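Local coordinates for protein spherulin-3A (Physarum polycephalum, PDB 1HDF) that serves as a structural protein of the beta/gamma-crystallin family, binding calcium ions in a compact Greek-key domain, at residues A[52-58]-A[71-77]; A[47-51]-A[77-82]; A[60-66]-A[90-95]; A[13-17]-A[28-32]. All blocks are in the same frame, centred on the assembly; numbering follows the deposited sequence.

Interaction 1 of 4, residues A[52-58]-A[71-77]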
loop_
_atom_site.group_PDB
_atom_site.type_symbol
_atom_site.label_atom_id
_atom_site.label_comp_id
_atom_site.label_asym_id
_atom_site.label_seq_id
_atom_site.Cartn_x
_atom_site.Cartn_y
_atom_site.Cartn_z
ATOM N N VAL A 52 8.901 3.430 19.018
ATOM C CA VAL A 52 7.700 3.099 18.255
ATOM C C VAL A 52 6.537 3.971 18.724
ATOM O O VAL A 52 6.274 4.096 19.930
ATOM C CB VAL A 52 7.321 1.600 18.407
ATOM C CG1 VAL A 52 6.240 1.235 17.391
ATOM C CG2 VAL A 52 8.548 0.717 18.199
ATOM N N GLY A 53 5.840 4.571 17.761
ATOM C CA GLY A 53 4.734 5.451 18.088
ATOM C C GLY A 53 3.493 4.770 18.629
ATOM O O GLY A 53 3.421 3.540 18.671
ATOM N N PRO A 54 2.493 5.555 19.062
ATOM C CA PRO A 54 1.248 4.996 19.601
ATOM C C PRO A 54 0.499 4.187 18.545
ATOM O O PRO A 54 0.720 4.374 17.341
ATOM C CB PRO A 54 0.470 6.237 20.054
ATOM C CG PRO A 54 0.972 7.315 19.130
ATOM C CD PRO A 54 2.462 7.030 19.092
ATOM N N ASN A 55 -0.369 3.286 19.005
ATOM C CA ASN A 55 -1.161 2.437 18.120
ATOM C C ASN A 55 -0.347 1.879 16.974
ATOM O O ASN A 55 -0.846 1.755 15.856
ATOM C CB ASN A 55 -2.342 3.217 17.554
ATOM C CG ASN A 55 -3.411 3.454 18.583
ATOM O OD1 ASN A 55 -4.538 3.819 18.253
ATOM N ND2 ASN A 55 -3.065 3.248 19.850
ATOM N N THR A 56 0.903 1.539 17.252
ATOM C CA THR A 56 1.773 1.014 16.216
ATOM C C THR A 56 2.569 -0.196 16.684
ATOM O O THR A 56 2.976 -0.277 17.838
ATOM C CB THR A 56 2.774 2.096 15.748
ATOM O OG1 THR A 56 2.062 3.269 15.336
ATOM C CG2 THR A 56 3.609 1.581 14.585
ATOM N N LYS A 57 2.777 -1.146 15.783
ATOM C CA LYS A 57 3.577 -2.317 16.106
ATOM C C LYS A 57 4.741 -2.275 15.133
ATOM O O LYS A 57 4.593 -1.816 13.998
ATOM C CB LYS A 57 2.791 -3.608 15.890
ATOM C CG LYS A 57 2.665 -4.484 17.124
ATOM C CD LYS A 57 1.718 -3.868 18.140
ATOM C CE LYS A 57 1.257 -4.898 19.153
ATOM N NZ LYS A 57 0.181 -4.346 20.021
ATOM N N ALA A 58 5.900 -2.739 15.576
ATOM C CA ALA A 58 7.064 -2.764 14.713
ATOM C C ALA A 58 7.717 -4.135 14.795
ATOM O O ALA A 58 7.891 -4.689 15.880
ATOM C CB ALA A 58 8.044 -1.692 15.130
ATOM N N ILE A 71 11.812 -9.722 16.295
ATOM C CA ILE A 71 11.021 -9.494 17.499
ATOM C C ILE A 71 9.958 -8.431 17.248
ATOM O O ILE A 71 10.106 -7.575 16.368
ATOM C CB ILE A 71 11.877 -9.011 18.699
ATOM C CG1 ILE A 71 12.506 -7.654 18.380
ATOM C CG2 ILE A 71 12.935 -10.064 19.056
ATOM C CD1 ILE A 71 13.094 -6.952 19.590
ATOM N N ARG A 72 8.889 -8.494 18.030
ATOM C CA ARG A 72 7.809 -7.532 17.923
ATOM C C ARG A 72 8.017 -6.376 18.899
ATOM O O ARG A 72 8.348 -6.593 20.070
ATOM C CB ARG A 72 6.473 -8.216 18.219
ATOM C CG ARG A 72 5.318 -7.256 18.456
ATOM C CD ARG A 72 4.033 -8.024 18.733
ATOM N NE ARG A 72 4.209 -8.971 19.827
ATOM C CZ ARG A 72 3.398 -9.994 20.063
ATOM N NH1 ARG A 72 2.347 -10.201 19.279
ATOM N NH2 ARG A 72 3.648 -10.821 21.072
ATOM N N LEU A 73 7.839 -5.148 18.419
ATOM C CA LEU A 73 7.975 -3.979 19.286
ATOM C C LEU A 73 6.583 -3.399 19.500
ATOM O O LEU A 73 5.853 -3.150 18.544
ATOM C CB LEU A 73 8.919 -2.936 18.670
ATOM C CG LEU A 73 10.375 -3.400 18.555
ATOM C CD1 LEU A 73 11.258 -2.212 18.182
ATOM C CD2 LEU A 73 10.845 -4.027 19.888
ATOM N N GLU A 74 6.222 -3.209 20.762
ATOM C CA GLU A 74 4.910 -2.699 21.146
ATOM C C GLU A 74 4.752 -1.198 20.936
ATOM O O GLU A 74 5.729 -0.458 20.926
ATOM C CB GLU A 74 4.660 -3.012 22.625
ATOM C CG GLU A 74 4.755 -4.481 22.971
ATOM C CD GLU A 74 3.698 -5.292 22.261
ATOM O OE1 GLU A 74 2.536 -4.864 22.248
ATOM O OE2 GLU A 74 4.006 -6.363 21.718
ATOM N N GLU A 75 3.510 -0.753 20.787
ATOM C CA GLU A 75 3.222 0.666 20.605
ATOM C C GLU A 75 3.827 1.475 21.740
ATOM O O GLU A 75 3.993 0.972 22.849
ATOM C CB GLU A 75 1.710 0.907 20.586
ATOM C CG GLU A 75 0.978 0.348 21.801
ATOM C CD GLU A 75 0.496 -1.083 21.595
ATOM O OE1 GLU A 75 1.178 -1.845 20.883
ATOM O OE2 GLU A 75 -0.562 -1.450 22.155
ATOM N N SER A 76 4.144 2.733 21.450
ATOM C CA SER A 76 4.702 3.657 22.431
ATOM C C SER A 76 5.810 3.027 23.266
ATOM O O SER A 76 5.835 3.166 24.488
ATOM C CB SER A 76 3.589 4.164 23.356
ATOM O OG SER A 76 2.503 4.710 22.621
ATOM N N SER A 77 6.730 2.335 22.611
ATOM C CA SER A 77 7.823 1.706 23.333
ATOM C C SER A 77 9.155 2.154 22.760
ATOM O O SER A 77 9.212 2.788 21.713
ATOM C CB SER A 77 7.737 0.191 23.209
ATOM O OG SER A 77 8.147 -0.206 21.914
HETATM O O HOH W 1 -0.302 3.096 21.896
#
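Ala-58 and Leu-73 form an antiparallel hydrogen-bonded pair, with Ala-58 N reaching Leu-73 O at 3.0 Å and Leu-73 N returning to Ala-58 O at 2.6 Å. The short strands 56-58 and 71-73 run at 155° to each other. Farther along, the backbone partners change: Val-52 N donates to Ser-77 O at 2.8 Å, and Ser-76 N reaches Gly-53 O at 3.0 Å from a position 72° out of the carbonyl plane.

The apolar part is small. Leu-73 CB lies 3.7 Å from Val-52 CG2 and 3.9 Å from Ala-58 CB, so one methylene bridges two residues of the other segment.

Charge gathers on another side. A bend at chi2 (72°) carries the Lys-57 chain alongside both glutamates. Its NZ is 2.8 Å from Glu-75 OE1, which uses its syn lone pair, and makes a weaker bridge of 3.3 Å to Glu-74 OE1. Glu-74 also pairs with Arg-72 by charge alone, extending the network. Lys-57 NZ and Arg-72 NH1 have further partners, Asn-67 and Gly-68 of the second subunit, so the cluster lies at a subunit interface. With an alanine in place of Lys-57, both carboxylates would probably lose their shared cation, and Asn-67 of the second subunit its lysine partner.

The hairpin of strands 56-61 and 70-73 belongs to one sheet, whereas Val-52 ends strand 49-52 of the other, and the chain after Glu-74 leads on toward strand 77-79; two chains crossing together from one sheet to the other fit the Greek-key sandwich of the beta/gamma-crystallins.

Interaction 2 of 4, residues A[47-51]-A[77-82]. With CA (calcium ion), chain C.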
loop_
_atom_site.group_PDB
_atom_site.type_symbol
_atom_site.label_atom_id
_atom_site.label_comp_id
_atom_site.label_asym_id
_atom_site.label_seq_id
_atom_site.Cartn_x
_atom_site.Cartn_y
_atom_site.Cartn_z
ATOM N N VAL A 47 21.559 0.081 13.208
ATOM C CA VAL A 47 20.587 0.500 14.215
ATOM C C VAL A 47 20.902 -0.034 15.616
ATOM O O VAL A 47 21.162 -1.219 15.796
ATOM C CB VAL A 47 19.152 0.074 13.803
ATOM C CG1 VAL A 47 18.144 0.491 14.864
ATOM C CG2 VAL A 47 18.796 0.714 12.473
ATOM N N SER A 48 20.865 0.850 16.607
ATOM C CA SER A 48 21.164 0.460 17.975
ATOM C C SER A 48 20.059 0.761 18.986
ATOM O O SER A 48 20.020 0.141 20.043
ATOM C CB SER A 48 22.472 1.112 18.413
ATOM O OG SER A 48 23.532 0.653 17.588
ATOM N N SER A 49 19.184 1.716 18.668
ATOM C CA SER A 49 18.063 2.076 19.543
ATOM C C SER A 49 16.809 2.363 18.708
ATOM O O SER A 49 16.903 2.754 17.543
ATOM C CB SER A 49 18.408 3.291 20.418
ATOM O OG SER A 49 18.635 4.453 19.643
ATOM N N VAL A 50 15.635 2.173 19.306
ATOM C CA VAL A 50 14.378 2.368 18.585
ATOM C C VAL A 50 13.245 2.993 19.406
ATOM O O VAL A 50 13.196 2.859 20.623
ATOM C CB VAL A 50 13.858 1.008 18.035
ATOM C CG1 VAL A 50 12.612 1.219 17.175
ATOM C CG2 VAL A 50 14.950 0.312 17.249
ATOM N N LYS A 51 12.332 3.667 18.711
ATOM C CA LYS A 51 11.162 4.278 19.322
ATOM C C LYS A 51 9.964 3.967 18.430
ATOM O O LYS A 51 10.002 4.210 17.223
ATOM C CB LYS A 51 11.328 5.792 19.433
ATOM C CG LYS A 51 12.255 6.260 20.532
ATOM C CD LYS A 51 12.276 7.775 20.575
ATOM C CE LYS A 51 12.945 8.303 21.844
ATOM N NZ LYS A 51 12.973 9.802 21.863
ATOM N N SER A 77 6.730 2.335 22.611
ATOM C CA SER A 77 7.823 1.706 23.333
ATOM C C SER A 77 9.155 2.154 22.760
ATOM O O SER A 77 9.212 2.788 21.713
ATOM C CB SER A 77 7.737 0.191 23.209
ATOM O OG SER A 77 8.147 -0.206 21.914
ATOM N N GLN A 78 10.227 1.805 23.458
ATOM C CA GLN A 78 11.573 2.126 23.014
ATOM C C GLN A 78 12.595 1.223 23.659
ATOM O O GLN A 78 12.415 0.768 24.789
ATOM C CB GLN A 78 11.928 3.567 23.342
ATOM C CG GLN A 78 11.211 4.110 24.537
ATOM C CD GLN A 78 10.232 5.161 24.124
ATOM O OE1 GLN A 78 10.614 6.146 23.484
ATOM N NE2 GLN A 78 8.957 4.968 24.465
ATOM N N VAL A 79 13.669 0.963 22.927
ATOM C CA VAL A 79 14.758 0.135 23.421
ATOM C C VAL A 79 16.017 0.979 23.235
ATOM O O VAL A 79 16.367 1.347 22.107
ATOM C CB VAL A 79 14.844 -1.195 22.635
ATOM C CG1 VAL A 79 14.585 -0.948 21.161
ATOM C CG2 VAL A 79 16.210 -1.842 22.840
ATOM N N THR A 80 16.673 1.311 24.347
ATOM C CA THR A 80 17.869 2.156 24.307
ATOM C C THR A 80 19.100 1.441 23.779
ATOM O O THR A 80 20.046 2.078 23.328
ATOM C CB THR A 80 18.223 2.720 25.697
ATOM O OG1 THR A 80 18.633 1.647 26.551
ATOM C CG2 THR A 80 17.033 3.425 26.311
ATOM N N ASP A 81 19.087 0.118 23.846
ATOM C CA ASP A 81 20.212 -0.673 23.366
ATOM C C ASP A 81 19.688 -2.003 22.818
ATOM O O ASP A 81 19.222 -2.856 23.576
ATOM C CB ASP A 81 21.186 -0.920 24.513
ATOM C CG ASP A 81 22.468 -1.572 24.056
ATOM O OD1 ASP A 81 22.428 -2.365 23.094
ATOM O OD2 ASP A 81 23.517 -1.303 24.673
ATOM N N LEU A 82 19.772 -2.173 21.504
ATOM C CA LEU A 82 19.286 -3.389 20.858
ATOM C C LEU A 82 20.081 -4.657 21.169
ATOM O O LEU A 82 19.667 -5.754 20.793
ATOM C CB LEU A 82 19.218 -3.184 19.338
ATOM C CG LEU A 82 17.994 -2.413 18.828
ATOM C CD1 LEU A 82 18.127 -2.120 17.344
ATOM C CD2 LEU A 82 16.751 -3.237 19.087
HETATM CA CA CA C . 24.828 1.113 15.761
HETATM O O HOH W 2 26.602 1.518 14.066
HETATM O O HOH W 3 26.810 0.889 17.480
#
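The carboxamide of Gln-78 is the flat group that meets the partner strand, and it touches through its oxygen: OE1 lies against the aliphatic chain of Lys-51, 3.4 Å from CG and 3.6 Å from CE. The lysine continues past it, extended beyond CG, to a cation-pi contact with Phe-23 and a hydrogen bond with Asn-9.

Strands 49-51 and 77-79 are antiparallel neighbours in a sheet of the beta/gamma-crystallin sandwich, their axes at 175°. Val-50 and Val-79 form the hydrogen-bonded pair: Val-50 N to Val-79 O and Val-79 N to Val-50 O are both 3.0 Å. On their side of the sheet Val-50 CB meets Val-79 CG1 at 3.8 Å. Leu-82 closes the apolar row, its CD1 lying 3.6 Å from Val-47 CG1 and also near Val-50 CG2.

Where the strand begins, Ser-48 and Ser-49 both face Tyr-18 in a classic beta bulge. Ser-48 O accepts Leu-82 N at 2.7 Å, tying the residue that serves the metal to the chain beyond strand 77-79. Together with Lys-19, Val-46, Asp-89 and two waters, the Ser-48 side chain completes the calcium site; its OG, also hydrogen-bonded to Asn-88, lies 2.3 Å from the ion.

Interaction 3 of 4, residues A[60-66]-A[90-95]. With CA (calcium ion), chain D.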
loop_
_atom_site.group_PDB
_atom_site.type_symbol
_atom_site.label_atom_id
_atom_site.label_comp_id
_atom_site.label_asym_id
_atom_site.label_seq_id
_atom_site.Cartn_x
_atom_site.Cartn_y
_atom_site.Cartn_z
ATOM N N ILE A 60 11.136 -6.004 13.631
ATOM C CA ILE A 60 12.483 -5.856 13.095
ATOM C C ILE A 60 13.104 -7.226 12.814
ATOM O O ILE A 60 13.059 -8.119 13.654
ATOM C CB ILE A 60 13.359 -5.064 14.084
ATOM C CG1 ILE A 60 13.301 -5.721 15.467
ATOM C CG2 ILE A 60 12.876 -3.623 14.162
ATOM C CD1 ILE A 60 14.183 -5.052 16.500
ATOM N N PHE A 61 13.683 -7.379 11.625
ATOM C CA PHE A 61 14.288 -8.642 11.205
ATOM C C PHE A 61 15.788 -8.556 11.009
ATOM O O PHE A 61 16.308 -7.534 10.551
ATOM C CB PHE A 61 13.637 -9.115 9.904
ATOM C CG PHE A 61 12.163 -9.284 10.019
ATOM C CD1 PHE A 61 11.331 -8.167 10.113
ATOM C CD2 PHE A 61 11.605 -10.554 10.135
ATOM C CE1 PHE A 61 9.974 -8.313 10.329
ATOM C CE2 PHE A 61 10.247 -10.711 10.353
ATOM C CZ PHE A 61 9.428 -9.593 10.451
ATOM N N LYS A 62 16.484 -9.640 11.336
ATOM C CA LYS A 62 17.928 -9.653 11.202
ATOM C C LYS A 62 18.354 -9.603 9.750
ATOM O O LYS A 62 19.380 -9.016 9.425
ATOM C CB LYS A 62 18.521 -10.895 11.860
ATOM C CG LYS A 62 20.038 -10.907 11.841
ATOM C CD LYS A 62 20.587 -11.800 12.934
ATOM C CE LYS A 62 22.061 -11.529 13.162
ATOM N NZ LYS A 62 22.617 -12.396 14.234
ATOM N N ASP A 63 17.567 -10.223 8.877
ATOM C CA ASP A 63 17.880 -10.242 7.457
ATOM C C ASP A 63 16.878 -9.427 6.653
ATOM O O ASP A 63 15.878 -8.947 7.180
ATOM C CB ASP A 63 17.899 -11.683 6.932
ATOM C CG ASP A 63 18.902 -12.557 7.661
ATOM O OD1 ASP A 63 19.940 -12.023 8.100
ATOM O OD2 ASP A 63 18.665 -13.777 7.784
ATOM N N ASP A 64 17.163 -9.273 5.368
ATOM C CA ASP A 64 16.287 -8.537 4.471
ATOM C C ASP A 64 15.080 -9.414 4.148
ATOM O O ASP A 64 15.082 -10.619 4.421
ATOM C CB ASP A 64 17.021 -8.230 3.171
ATOM C CG ASP A 64 17.384 -9.491 2.412
ATOM O OD1 ASP A 64 18.191 -10.278 2.941
ATOM O OD2 ASP A 64 16.859 -9.706 1.297
ATOM N N ARG A 65 14.058 -8.802 3.559
ATOM C CA ARG A 65 12.847 -9.514 3.162
ATOM C C ARG A 65 12.167 -10.285 4.287
ATOM O O ARG A 65 11.551 -11.328 4.067
ATOM C CB ARG A 65 13.169 -10.434 1.986
ATOM C CG ARG A 65 13.579 -9.642 0.757
ATOM C CD ARG A 65 14.044 -10.519 -0.387
ATOM N NE ARG A 65 14.266 -9.728 -1.595
ATOM C CZ ARG A 65 15.159 -8.746 -1.698
ATOM N NH1 ARG A 65 15.927 -8.429 -0.663
ATOM N NH2 ARG A 65 15.276 -8.069 -2.836
ATOM N N PHE A 66 12.300 -9.762 5.500
ATOM C CA PHE A 66 11.660 -10.348 6.675
ATOM C C PHE A 66 12.074 -11.775 7.034
ATOM O O PHE A 66 11.248 -12.566 7.477
ATOM C CB PHE A 66 10.141 -10.268 6.486
ATOM C CG PHE A 66 9.698 -9.026 5.760
ATOM C CD1 PHE A 66 9.957 -7.764 6.284
ATOM C CD2 PHE A 66 9.059 -9.115 4.530
ATOM C CE1 PHE A 66 9.589 -6.607 5.589
ATOM C CE2 PHE A 66 8.689 -7.968 3.831
ATOM C CZ PHE A 66 8.955 -6.712 4.363
ATOM N N ALA A 90 22.228 -5.104 13.272
ATOM C CA ALA A 90 21.916 -6.303 12.498
ATOM C C ALA A 90 20.579 -6.296 11.775
ATOM O O ALA A 90 20.311 -7.190 10.970
ATOM C CB ALA A 90 21.999 -7.525 13.400
ATOM N N ILE A 91 19.740 -5.304 12.056
ATOM C CA ILE A 91 18.431 -5.233 11.418
ATOM C C ILE A 91 18.583 -4.937 9.936
ATOM O O ILE A 91 19.346 -4.050 9.544
ATOM C CB ILE A 91 17.552 -4.154 12.081
ATOM C CG1 ILE A 91 17.330 -4.517 13.555
ATOM C CG2 ILE A 91 16.209 -4.054 11.364
ATOM C CD1 ILE A 91 16.580 -3.472 14.336
ATOM N N SER A 92 17.860 -5.685 9.108
ATOM C CA SER A 92 17.951 -5.500 7.668
ATOM C C SER A 92 16.607 -5.340 6.968
ATOM O O SER A 92 16.555 -5.193 5.751
ATOM C CB SER A 92 18.732 -6.658 7.052
ATOM O OG SER A 92 20.035 -6.747 7.615
ATOM N N SER A 93 15.524 -5.381 7.739
ATOM C CA SER A 93 14.175 -5.196 7.206
ATOM C C SER A 93 13.240 -4.925 8.382
ATOM O O SER A 93 13.571 -5.221 9.530
ATOM C CB SER A 93 13.702 -6.422 6.397
ATOM O OG SER A 93 13.598 -7.593 7.182
HETATM N N MSE A 94 12.078 -4.355 8.104
HETATM C CA MSE A 94 11.157 -4.040 9.172
HETATM C C MSE A 94 9.749 -3.804 8.650
HETATM O O MSE A 94 9.568 -3.320 7.538
HETATM C CB MSE A 94 11.666 -2.800 9.921
HETATM C CG MSE A 94 10.752 -2.283 11.020
HETATM SE SE MSE A 94 11.555 -0.869 12.094
HETATM C CE MSE A 94 11.265 0.608 10.895
ATOM N N ILE A 95 8.764 -4.177 9.463
ATOM C CA ILE A 95 7.350 -3.995 9.147
ATOM C C ILE A 95 6.747 -3.053 10.189
ATOM O O ILE A 95 6.913 -3.258 11.398
ATOM C CB ILE A 95 6.565 -5.337 9.198
ATOM C CG1 ILE A 95 6.934 -6.210 7.997
ATOM C CG2 ILE A 95 5.072 -5.067 9.192
ATOM C CD1 ILE A 95 6.298 -7.581 8.008
HETATM CA CA CA D . 21.483 -8.031 8.984
HETATM O O HOH W 4 21.695 -10.231 7.371
HETATM O O HOH W 5 23.056 -8.146 6.873
HETATM O O HOH W 6 23.244 -9.548 10.508
#
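Phe-61 and the serine pair Ser-92 and Ser-93 exchange backbone bonds: Phe-61 N donates to Ser-93 O at 3.0 Å, nearly straight at 171°, and Ser-92 N reaches Phe-61 O at 2.8 Å. Beside them Ile-60 and Met-94, a selenomethionine, form an antiparallel non-hydrogen-bonded pair.

The side chain of Ser-93 works across the turn after the strand. With OG set between the backbone N and the carbonyl carbon (chi1 63°), it donates to Asp-63 O at 2.7 Å, in the carbonyl plane, and accepts Phe-66 N at 3.0 Å. With an alanine here, the Asp-63 carbonyl and the Phe-66 amide would probably lose this shared partner and the turn would be freer to move.

Ile-95 CD1 lies over a face of the Phe-66 ring, 4.2 Å from its centroid, a CH-pi contact. Toward the core, Ile-60 CD1 meets Ile-91 CD1 at 3.6 Å.

Beyond the strand ends, Lys-62 O, Ala-90 O and Ser-92 OG converge on a calcium ion, the last at 2.4 Å, with Asp-45 and three waters completing seven ligands. Ser-92 OG is also hydrogen-bonded to Asn-44. Consecutive serines, one on the metal and one tying the hairpin turn, are characteristic of the beta/gamma-crystallin calcium motif.

Interaction 4 of 4, residues A[13-17]-A[28-32]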
loop_
_atom_site.group_PDB
_atom_site.type_symbol
_atom_site.label_atom_id
_atom_site.label_comp_id
_atom_site.label_asym_id
_atom_site.label_seq_id
_atom_site.Cartn_x
_atom_site.Cartn_y
_atom_site.Cartn_z
ATOM N N GLY A 13 2.121 5.284 13.495
ATOM C CA GLY A 13 2.620 4.834 12.208
ATOM C C GLY A 13 4.067 5.202 11.928
ATOM O O GLY A 13 4.575 4.954 10.835
ATOM N N GLU A 14 4.735 5.803 12.908
ATOM C CA GLU A 14 6.132 6.178 12.728
ATOM C C GLU A 14 7.039 5.419 13.672
ATOM O O GLU A 14 6.673 5.120 14.809
ATOM C CB GLU A 14 6.353 7.662 12.984
ATOM C CG GLU A 14 5.389 8.590 12.300
ATOM C CD GLU A 14 5.723 10.040 12.587
ATOM O OE1 GLU A 14 5.983 10.381 13.765
ATOM O OE2 GLU A 14 5.728 10.841 11.632
ATOM N N VAL A 15 8.234 5.118 13.185
ATOM C CA VAL A 15 9.229 4.423 13.975
ATOM C C VAL A 15 10.541 5.152 13.746
ATOM O O VAL A 15 10.935 5.386 12.604
ATOM C CB VAL A 15 9.383 2.955 13.536
ATOM C CG1 VAL A 15 10.512 2.300 14.331
ATOM C CG2 VAL A 15 8.077 2.207 13.761
ATOM N N PHE A 16 11.199 5.529 14.834
ATOM C CA PHE A 16 12.467 6.234 14.746
ATOM C C PHE A 16 13.590 5.251 14.997
ATOM O O PHE A 16 13.610 4.585 16.028
ATOM C CB PHE A 16 12.549 7.356 15.788
ATOM C CG PHE A 16 11.630 8.515 15.527
ATOM C CD1 PHE A 16 10.989 8.667 14.293
ATOM C CD2 PHE A 16 11.422 9.484 16.514
ATOM C CE1 PHE A 16 10.151 9.773 14.048
ATOM C CE2 PHE A 16 10.591 10.587 16.283
ATOM C CZ PHE A 16 9.954 10.733 15.046
ATOM N N LEU A 17 14.514 5.164 14.046
ATOM C CA LEU A 17 15.661 4.273 14.146
ATOM C C LEU A 17 16.908 5.132 14.364
ATOM O O LEU A 17 17.150 6.075 13.617
ATOM C CB LEU A 17 15.798 3.449 12.859
ATOM C CG LEU A 17 14.585 2.582 12.487
ATOM C CD1 LEU A 17 14.851 1.835 11.180
ATOM C CD2 LEU A 17 14.281 1.595 13.628
ATOM N N TRP A 28 16.494 7.941 11.571
ATOM C CA TRP A 28 15.589 7.744 10.444
ATOM C C TRP A 28 14.142 7.543 10.913
ATOM O O TRP A 28 13.874 6.846 11.899
ATOM C CB TRP A 28 16.016 6.510 9.638
ATOM C CG TRP A 28 17.340 6.628 8.920
ATOM C CD1 TRP A 28 17.549 7.122 7.664
ATOM C CD2 TRP A 28 18.625 6.217 9.405
ATOM N NE1 TRP A 28 18.882 7.042 7.335
ATOM C CE2 TRP A 28 19.565 6.491 8.388
ATOM C CE3 TRP A 28 19.074 5.645 10.600
ATOM C CZ2 TRP A 28 20.926 6.211 8.528
ATOM C CZ3 TRP A 28 20.431 5.366 10.741
ATOM C CH2 TRP A 28 21.340 5.652 9.705
ATOM N N LYS A 29 13.213 8.182 10.213
ATOM C CA LYS A 29 11.805 8.024 10.515
ATOM C C LYS A 29 11.292 7.072 9.447
ATOM O O LYS A 29 11.491 7.297 8.252
ATOM C CB LYS A 29 11.054 9.355 10.425
ATOM C CG LYS A 29 9.538 9.175 10.459
ATOM C CD LYS A 29 8.809 10.391 11.009
ATOM C CE LYS A 29 8.902 11.587 10.073
ATOM N NZ LYS A 29 8.190 12.773 10.647
ATOM N N VAL A 30 10.648 6.000 9.882
ATOM C CA VAL A 30 10.115 5.016 8.957
ATOM C C VAL A 30 8.621 4.814 9.150
ATOM O O VAL A 30 8.119 4.857 10.268
ATOM C CB VAL A 30 10.788 3.648 9.157
ATOM C CG1 VAL A 30 10.160 2.623 8.223
ATOM C CG2 VAL A 30 12.281 3.757 8.909
ATOM N N THR A 31 7.915 4.607 8.049
ATOM C CA THR A 31 6.484 4.334 8.079
ATOM C C THR A 31 6.323 3.212 7.058
ATOM O O THR A 31 7.211 2.991 6.234
ATOM C CB THR A 31 5.640 5.533 7.620
ATOM O OG1 THR A 31 5.886 5.770 6.233
ATOM C CG2 THR A 31 5.988 6.786 8.422
ATOM N N GLY A 32 5.201 2.507 7.104
ATOM C CA GLY A 32 5.003 1.420 6.168
ATOM C C GLY A 32 6.065 0.363 6.401
ATOM O O GLY A 32 6.605 0.262 7.505
#
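Lys-29 and Phe-16, an antiparallel non-hydrogen-bonded pair, lie side by side and point the same way, so the lysine chain can be followed along the ring. Its CB is 3.8 Å from Phe-16 CE1. The first torsion (chi1 168°) sets CG opposite the lysine's own N, and CG arrives at the ring edge, in its plane, 3.7 Å from Phe-16 CE1. CD comes nearer still, 3.4 Å from Phe-16 CE1, and also meets the Glu-14 carboxylate, with OE2 at 3.2 Å. There the chain bends (chi3 68°); CE stays beside the same oxygen, and NZ ends 3.3 Å from Glu-14 OE2 in a weak salt bridge. The methylenes thus lie along the ring edge, and the ammonium ends beside the carboxylate. Glu-14 is itself steadied through OE1, which accepts the Ala-11 amide.

The backbone beneath is a regular ladder. Val-15 with Val-30 and Leu-17 with Trp-28 are hydrogen-bonded pairs, with two bonds in each pair; Val-30 N to Val-15 O, for example, is 2.8 Å. The axes of strands 15-17 and 28-30 stand at 150°, in keeping with sheet twist. These pairs turn their side chains to the other face, where Leu-17 CD1 touches Val-30 CG2 at 3.9 Å. The indole edge of Trp-28 brings CE3 to 3.6 Å from Leu-17 O.

In the fold this is the first hairpin of the domain. Strand 2-4 flanks strand 27-30, strand 49-52 flanks strand 15-18, and Met-94 of strand 93-98, in the opposing sheet, packs on Val-15, Leu-17 and Val-30.

How the interactions relate
Interactions 2 and 4 lie in one sheet, where strands 49-52 and 15-18 are neighbours joined by Lys-51 O and Phe-16 N; interactions 1 and 3 share strand 56-61 in the other. Interaction 3 is the most buried, and its Met-94 packs between the sheets against interaction 4, whereas Leu-82 of interaction 2 meets Ile-91. Chemistry follows place: apolar side chains face the intersheet core, while ion pairs lie away from that core, in interaction 1 beneath the second subunit and in interaction 4 between partly exposed residues. Calcium is bound directly in interactions 2 and 3, each at its own site. Interaction 1 joins the sheets, sharing Ser-77 with interaction 2.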